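General stress protein 26 (Bacillus anthracis, PDB 3EC6) is of unknown function but binds flavin-adenine dinucleotide as a dimer and belongs to the pyridoxamine 5'-phosphate oxidase family, so is probably a flavin-dependent oxidoreductase. Local coordinates at residues 74-88 / 114-127. Sequence-based numbering, arbitrary orientation.
Sequences DEDYIEVEGLASIEE and VLIKINPDTIYYID. With FAD (flavin-adenine dinucleotide), chain B.
Ile126 lies over one face of the Tyr77 ring: its CB stands 3.9 Å from the ring centroid, 12° off the normal, a CH-pi contact. Glu75 O, buried without a partner in the model, lies in plane at the edge, and Phe32 of the second subunit meets Tyr77 edge-to-face. The Tyr124 ring is sandwiched, adenosine-ribose C2B over its centre and adenine N9A over the same face, Thr122 CG2 offset toward the rim of the other; Glu81 reaches its edge, OE2 3.1 Å from Tyr124 CE2. With Tyr77 CG between its backbone N and carbonyl carbon (chi1 63°), the ring swings over Ile126, whose CD1 also touches Glu79 CG at 3.5 Å. Glu79 accepts a hydrogen bond from each adenosine-ribose hydroxyl, O2B to OE1 and O3B to OE2 (FAD O3B to Glu79 OE2 2.7 Å); His63 also bonds OE1. The strands pair antiparallel from Tyr77–Ile126 to Glu87–Leu115. Glu81 O accepts from Asp121 N at 2.8 Å and Thr122 N at 3.2 Å, a classic beta bulge. On the reverse face Ile78 CB packs on Ile123 CG2 at 4.0 Å, under helix 4-13. Glu79's two oxygens and Tyr124's ring face thus hold FAD's adenosine half, consistent with a split-barrel flavin site at the dimer interface.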
loop_
_atom_site.group_PDB
_atom_site.type_symbol
_atom_site.label_atom_id
_atom_site.label_comp_id
_atom_site.label_asym_id
_atom_site.label_seq_id
_atom_site.Cartn_x
_atom_site.Cartn_y
_atom_site.Cartn_z
ATOM N N ASP A 74 7.102 13.413 6.965
ATOM C CA ASP A 74 7.794 12.897 8.152
ATOM C C ASP A 74 6.901 12.550 9.369
ATOM O O ASP A 74 7.305 12.688 10.528
ATOM C CB ASP A 74 8.975 13.809 8.515
ATOM C CG ASP A 74 10.012 13.907 7.382
ATOM O OD1 ASP A 74 10.778 12.934 7.168
ATOM O OD2 ASP A 74 10.073 14.963 6.709
ATOM N N GLU A 75 5.711 12.039 9.092
ATOM C CA GLU A 75 4.826 11.488 10.102
ATOM C C GLU A 75 5.313 10.084 10.450
ATOM O O GLU A 75 5.839 9.385 9.593
ATOM C CB GLU A 75 3.426 11.347 9.504
ATOM C CG GLU A 75 2.815 12.676 9.025
ATOM C CD GLU A 75 1.681 12.506 8.002
ATOM O OE1 GLU A 75 1.520 11.419 7.401
ATOM O OE2 GLU A 75 0.937 13.491 7.790
ATOM N N ASP A 76 5.115 9.669 11.690
ATOM C CA ASP A 76 5.476 8.301 12.091
ATOM C C ASP A 76 4.446 7.301 11.614
ATOM O O ASP A 76 3.275 7.627 11.445
ATOM C CB ASP A 76 5.584 8.200 13.608
ATOM C CG ASP A 76 6.479 9.261 14.194
ATOM O OD1 ASP A 76 7.551 9.511 13.618
ATOM O OD2 ASP A 76 6.093 9.850 15.229
ATOM N N TYR A 77 4.881 6.066 11.420
ATOM C CA TYR A 77 3.955 5.018 11.054
ATOM C C TYR A 77 4.540 3.660 11.319
ATOM O O TYR A 77 5.724 3.538 11.693
ATOM C CB TYR A 77 3.525 5.128 9.593
ATOM C CG TYR A 77 4.638 4.973 8.581
ATOM C CD1 TYR A 77 4.799 3.784 7.877
ATOM C CD2 TYR A 77 5.479 6.063 8.274
ATOM C CE1 TYR A 77 5.840 3.650 6.929
ATOM C CE2 TYR A 77 6.501 5.959 7.334
ATOM C CZ TYR A 77 6.638 4.746 6.644
ATOM O OH TYR A 77 7.637 4.630 5.696
ATOM N N ILE A 78 3.726 2.635 11.076
ATOM C CA ILE A 78 4.208 1.255 11.293
ATOM C C ILE A 78 4.042 0.406 10.033
ATOM O O ILE A 78 3.209 0.697 9.151
ATOM C CB ILE A 78 3.513 0.534 12.478
ATOM C CG1 ILE A 78 2.010 0.370 12.214
ATOM C CG2 ILE A 78 3.801 1.244 13.844
ATOM C CD1 ILE A 78 1.345 -0.492 13.316
ATOM N N GLU A 79 4.836 -0.645 9.962
ATOM C CA GLU A 79 4.660 -1.661 8.930
ATOM C C GLU A 79 4.475 -2.953 9.685
ATOM O O GLU A 79 5.186 -3.209 10.666
ATOM C CB GLU A 79 5.954 -1.888 8.151
ATOM C CG GLU A 79 6.361 -0.870 7.237
ATOM C CD GLU A 79 7.539 -1.433 6.400
ATOM O OE1 GLU A 79 7.490 -2.614 5.948
ATOM O OE2 GLU A 79 8.503 -0.674 6.209
ATOM N N VAL A 80 3.523 -3.755 9.263
ATOM C CA VAL A 80 3.232 -5.020 9.960
ATOM C C VAL A 80 3.318 -6.144 8.945
ATOM O O VAL A 80 2.752 -6.030 7.867
ATOM C CB VAL A 80 1.819 -4.996 10.576
ATOM C CG1 VAL A 80 1.495 -6.333 11.233
ATOM C CG2 VAL A 80 1.610 -3.743 11.506
ATOM N N GLU A 81 4.068 -7.194 9.286
ATOM C CA GLU A 81 4.099 -8.457 8.518
ATOM C C GLU A 81 3.478 -9.553 9.362
ATOM O O GLU A 81 3.785 -9.687 10.544
ATOM C CB GLU A 81 5.530 -8.908 8.212
ATOM C CG GLU A 81 6.374 -7.894 7.440
ATOM C CD GLU A 81 7.847 -8.257 7.437
ATOM O OE1 GLU A 81 8.231 -9.369 7.867
ATOM O OE2 GLU A 81 8.651 -7.420 7.011
ATOM N N GLY A 82 2.568 -10.317 8.782
ATOM C CA GLY A 82 1.996 -11.440 9.541
ATOM C C GLY A 82 1.091 -12.267 8.648
ATOM O O GLY A 82 0.995 -11.991 7.460
ATOM N N LEU A 83 0.488 -13.299 9.223
ATOM C CA LEU A 83 -0.473 -14.161 8.520
ATOM C C LEU A 83 -1.899 -13.787 8.877
ATOM O O LEU A 83 -2.210 -13.465 10.023
ATOM C CB LEU A 83 -0.207 -15.637 8.839
ATOM C CG LEU A 83 0.903 -16.330 8.043
ATOM C CD1 LEU A 83 2.291 -15.758 8.356
ATOM C CD2 LEU A 83 0.882 -17.828 8.305
ATOM N N ALA A 84 -2.757 -13.801 7.864
ATOM C CA ALA A 84 -4.139 -13.460 7.999
ATOM C C ALA A 84 -5.024 -14.706 7.983
ATOM O O ALA A 84 -4.686 -15.763 7.411
ATOM C CB ALA A 84 -4.508 -12.540 6.823
ATOM N N SER A 85 -6.144 -14.567 8.683
ATOM C CA SER A 85 -7.216 -15.562 8.624
ATOM C C SER A 85 -8.557 -14.822 8.667
ATOM O O SER A 85 -8.610 -13.612 8.879
ATOM C CB SER A 85 -7.057 -16.552 9.780
ATOM O OG SER A 85 -7.142 -15.876 11.015
ATOM N N ILE A 86 -9.646 -15.563 8.486
ATOM C CA ILE A 86 -10.982 -14.934 8.508
ATOM C C ILE A 86 -11.622 -15.218 9.847
ATOM O O ILE A 86 -11.546 -16.351 10.377
ATOM C CB ILE A 86 -11.830 -15.488 7.359
ATOM C CG1 ILE A 86 -11.127 -15.212 6.034
ATOM C CG2 ILE A 86 -13.227 -14.757 7.318
ATOM C CD1 ILE A 86 -10.562 -13.843 5.893
ATOM N N GLU A 87 -12.244 -14.194 10.421
ATOM C CA GLU A 87 -12.797 -14.268 11.775
ATOM C C GLU A 87 -14.273 -13.890 11.639
ATOM O O GLU A 87 -14.620 -12.843 11.058
ATOM C CB GLU A 87 -12.000 -13.325 12.720
ATOM C CG GLU A 87 -12.645 -13.152 14.092
ATOM C CD GLU A 87 -12.616 -14.429 14.926
ATOM O OE1 GLU A 87 -11.603 -14.621 15.632
ATOM O OE2 GLU A 87 -13.601 -15.200 14.944
ATOM N N GLU A 88 -15.156 -14.770 12.134
ATOM C CA GLU A 88 -16.586 -14.491 12.046
ATOM C C GLU A 88 -17.189 -14.359 13.464
ATOM O O GLU A 88 -18.404 -14.374 13.604
ATOM C CB GLU A 88 -17.334 -15.588 11.266
ATOM C CG GLU A 88 -16.776 -15.782 9.874
ATOM C CD GLU A 88 -17.780 -16.296 8.871
ATOM O OE1 GLU A 88 -18.974 -15.906 8.915
ATOM O OE2 GLU A 88 -17.357 -17.067 8.000
ATOM N N VAL A 114 -17.449 -10.157 7.348
ATOM C CA VAL A 114 -16.447 -10.974 8.056
ATOM C C VAL A 114 -15.327 -10.040 8.430
ATOM O O VAL A 114 -15.214 -8.906 7.912
ATOM C CB VAL A 114 -15.878 -12.115 7.168
ATOM C CG1 VAL A 114 -17.002 -13.088 6.801
ATOM C CG2 VAL A 114 -15.210 -11.557 5.883
ATOM N N LEU A 115 -14.478 -10.523 9.321
ATOM C CA LEU A 115 -13.252 -9.798 9.670
ATOM C C LEU A 115 -12.032 -10.531 9.103
ATOM O O LEU A 115 -11.942 -11.757 9.160
ATOM C CB LEU A 115 -13.088 -9.679 11.194
ATOM C CG LEU A 115 -14.112 -8.787 11.903
ATOM C CD1 LEU A 115 -14.025 -9.068 13.415
ATOM C CD2 LEU A 115 -13.889 -7.319 11.585
ATOM N N ILE A 116 -11.083 -9.750 8.575
ATOM C CA ILE A 116 -9.754 -10.310 8.328
ATOM C C ILE A 116 -8.917 -10.044 9.593
ATOM O O ILE A 116 -8.808 -8.913 10.042
ATOM C CB ILE A 116 -9.124 -9.616 7.170
ATOM C CG1 ILE A 116 -9.934 -9.849 5.908
ATOM C CG2 ILE A 116 -7.691 -10.129 7.026
ATOM C CD1 ILE A 116 -9.402 -9.024 4.695
ATOM N N LYS A 117 -8.384 -11.121 10.186
ATOM C CA LYS A 117 -7.616 -11.073 11.413
ATOM C C LYS A 117 -6.156 -11.161 11.023
ATOM O O LYS A 117 -5.741 -12.065 10.308
ATOM C CB LYS A 117 -7.982 -12.280 12.295
ATOM C CG LYS A 117 -7.053 -12.402 13.491
ATOM C CD LYS A 117 -7.562 -13.495 14.420
ATOM C CE LYS A 117 -6.613 -13.749 15.571
ATOM N NZ LYS A 117 -7.087 -14.896 16.394
ATOM N N ILE A 118 -5.333 -10.225 11.467
ATOM C CA ILE A 118 -3.915 -10.229 11.059
ATOM C C ILE A 118 -3.091 -10.442 12.321
ATOM O O ILE A 118 -3.063 -9.588 13.234
ATOM C CB ILE A 118 -3.527 -8.887 10.403
ATOM C CG1 ILE A 118 -4.273 -8.726 9.114
ATOM C CG2 ILE A 118 -2.005 -8.891 10.068
ATOM C CD1 ILE A 118 -4.396 -7.333 8.678
ATOM N N ASN A 119 -2.448 -11.603 12.389
ATOM C CA ASN A 119 -1.614 -11.968 13.538
ATOM C C ASN A 119 -0.205 -11.531 13.238
ATOM O O ASN A 119 0.421 -12.098 12.357
ATOM C CB ASN A 119 -1.617 -13.473 13.791
ATOM C CG ASN A 119 -2.820 -13.909 14.563
ATOM O OD1 ASN A 119 -3.777 -14.404 13.997
ATOM N ND2 ASN A 119 -2.796 -13.675 15.868
ATOM N N PRO A 120 0.279 -10.491 13.921
ATOM C CA PRO A 120 1.559 -9.947 13.494
ATOM C C PRO A 120 2.728 -10.863 13.914
ATOM O O PRO A 120 2.720 -11.443 15.008
ATOM C CB PRO A 120 1.668 -8.619 14.266
ATOM C CG PRO A 120 0.911 -8.965 15.600
ATOM C CD PRO A 120 -0.260 -9.780 15.102
ATOM N N ASP A 121 3.701 -10.969 13.013
ATOM C CA ASP A 121 4.979 -11.579 13.408
ATOM C C ASP A 121 5.953 -10.482 13.698
ATOM O O ASP A 121 6.765 -10.620 14.643
ATOM C CB ASP A 121 5.524 -12.486 12.285
ATOM C CG ASP A 121 4.699 -13.774 12.156
ATOM O OD1 ASP A 121 4.385 -14.370 13.176
ATOM O OD2 ASP A 121 4.241 -14.138 11.024
ATOM N N THR A 122 5.974 -9.433 12.861
ATOM C CA THR A 122 6.967 -8.364 13.034
ATOM C C THR A 122 6.249 -7.027 12.861
ATOM O O THR A 122 5.439 -6.885 11.939
ATOM C CB THR A 122 8.112 -8.466 12.011
ATOM O OG1 THR A 122 8.616 -9.814 12.045
ATOM C CG2 THR A 122 9.257 -7.478 12.325
ATOM N N ILE A 123 6.494 -6.087 13.789
ATOM C CA ILE A 123 5.987 -4.730 13.580
ATOM C C ILE A 123 7.187 -3.813 13.556
ATOM O O ILE A 123 7.966 -3.765 14.543
ATOM C CB ILE A 123 4.993 -4.294 14.661
ATOM C CG1 ILE A 123 3.773 -5.252 14.672
ATOM C CG2 ILE A 123 4.567 -2.806 14.401
ATOM C CD1 ILE A 123 2.716 -4.870 15.688
ATOM N N TYR A 124 7.357 -3.076 12.460
ATOM C CA TYR A 124 8.425 -2.090 12.350
ATOM C C TYR A 124 7.854 -0.714 12.665
ATOM O O TYR A 124 6.774 -0.369 12.206
ATOM C CB TYR A 124 8.955 -2.027 10.900
ATOM C CG TYR A 124 9.586 -3.290 10.460
ATOM C CD1 TYR A 124 10.903 -3.581 10.823
ATOM C CD2 TYR A 124 8.872 -4.211 9.698
ATOM C CE1 TYR A 124 11.510 -4.770 10.437
ATOM C CE2 TYR A 124 9.486 -5.432 9.296
ATOM C CZ TYR A 124 10.803 -5.681 9.687
ATOM O OH TYR A 124 11.428 -6.860 9.319
ATOM N N TYR A 125 8.589 0.061 13.446
ATOM C CA TYR A 125 8.157 1.431 13.760
ATOM C C TYR A 125 9.055 2.380 13.018
ATOM O O TYR A 125 10.308 2.325 13.182
ATOM C CB TYR A 125 8.207 1.690 15.290
ATOM C CG TYR A 125 7.827 3.107 15.628
ATOM C CD1 TYR A 125 6.498 3.497 15.691
ATOM C CD2 TYR A 125 8.828 4.065 15.816
ATOM C CE1 TYR A 125 6.160 4.849 15.951
ATOM C CE2 TYR A 125 8.517 5.377 16.085
ATOM C CZ TYR A 125 7.188 5.752 16.146
ATOM O OH TYR A 125 6.981 7.093 16.420
ATOM N N ILE A 126 8.430 3.235 12.184
ATOM C CA ILE A 126 9.184 4.105 11.269
ATOM C C ILE A 126 8.992 5.549 11.708
ATOM O O ILE A 126 7.882 6.108 11.619
ATOM C CB ILE A 126 8.745 3.828 9.820
ATOM C CG1 ILE A 126 8.976 2.336 9.527
ATOM C CG2 ILE A 126 9.450 4.764 8.815
ATOM C CD1 ILE A 126 8.055 1.758 8.710
ATOM N N ASP A 127 10.090 6.079 12.245
ATOM C CA ASP A 127 10.320 7.441 12.771
ATOM C C ASP A 127 10.318 7.628 14.274
ATOM O O ASP A 127 11.390 7.626 14.883
ATOM C CB ASP A 127 9.561 8.549 12.048
ATOM C CG ASP A 127 10.162 8.830 10.724
ATOM O OD1 ASP A 127 9.458 9.352 9.813
ATOM O OD2 ASP A 127 11.357 8.467 10.598
HETATM P PA FAD B . 14.931 -0.755 2.391
HETATM O O1A FAD B . 15.780 -1.398 1.304
HETATM O O2A FAD B . 15.606 0.415 3.083
HETATM O O5B FAD B . 14.615 -1.798 3.616
HETATM C C5B FAD B . 13.676 -1.375 4.576
HETATM C C4B FAD B . 12.603 -2.442 4.518
HETATM O O4B FAD B . 13.134 -3.645 5.113
HETATM C C3B FAD B . 11.375 -1.991 5.302
HETATM O O3B FAD B . 10.348 -1.529 4.424
HETATM C C2B FAD B . 11.053 -3.219 6.153
HETATM O O2B FAD B . 10.098 -4.039 5.499
HETATM C C1B FAD B . 12.372 -3.988 6.258
HETATM N N9A FAD B . 13.128 -3.601 7.476
HETATM C C8A FAD B . 13.051 -2.392 8.129
HETATM N N7A FAD B . 13.879 -2.419 9.203
HETATM C C5A FAD B . 14.496 -3.615 9.241
HETATM C C6A FAD B . 15.429 -4.132 10.140
HETATM N N6A FAD B . 15.611 -3.508 11.313
HETATM N N1A FAD B . 15.884 -5.424 9.935
HETATM C C2A FAD B . 15.423 -6.177 8.858
HETATM N N3A FAD B . 14.493 -5.648 7.968
HETATM C C4A FAD B . 14.039 -4.377 8.162
HETATM N N1 FAD B . 12.117 6.273 -0.387
HETATM C C2 FAD B . 12.682 6.409 -1.638
HETATM O O2 FAD B . 13.727 5.777 -1.819
HETATM N N3 FAD B . 12.079 7.158 -2.622
HETATM C C4 FAD B . 10.908 7.839 -2.366
HETATM O O4 FAD B . 10.366 8.527 -3.278
HETATM C C4X FAD B . 10.346 7.773 -1.074
HETATM N N5 FAD B . 9.178 8.471 -0.813
HETATM C C5X FAD B . 8.642 8.397 0.466
HETATM C C6 FAD B . 7.468 9.137 0.707
HETATM C C7 FAD B . 6.911 9.033 1.985
HETATM C C7M FAD B . 5.658 9.828 2.263
HETATM C C8 FAD B . 7.501 8.226 2.983
HETATM C C8M FAD B . 6.900 8.077 4.373
HETATM C C9 FAD B . 8.640 7.459 2.707
HETATM C C9A FAD B . 9.229 7.558 1.431
HETATM N N10 FAD B . 10.374 6.826 1.145
HETATM C C10 FAD B . 10.950 6.958 -0.118
HETATM C "C1'" FAD B . 10.983 5.826 2.073
HETATM C "C2'" FAD B . 10.544 4.379 1.800
HETATM O "O2'" FAD B . 9.125 4.241 1.924
HETATM C "C3'" FAD B . 11.182 3.491 2.871
HETATM O "O3'" FAD B . 12.602 3.698 2.782
HETATM C "C4'" FAD B . 10.843 2.021 2.662
HETATM O "O4'" FAD B . 11.212 1.205 3.820
HETATM C "C5'" FAD B . 11.565 1.480 1.415
HETATM O "O5'" FAD B . 11.280 0.095 1.285
HETATM P P FAD B . 12.537 -0.810 0.839
HETATM O O1P FAD B . 12.224 -2.294 0.998
HETATM O O2P FAD B . 13.121 -0.378 -0.476
HETATM O O3P FAD B . 13.481 -0.289 2.022
HETATM O O HOH W 1 7.567 -11.203 9.767
HETATM O O HOH W 2 1.479 -14.531 11.974
HETATM O O HOH W 3 -4.476 -14.948 11.538
HETATM O O HOH W 4 -9.715 -13.479 17.087
#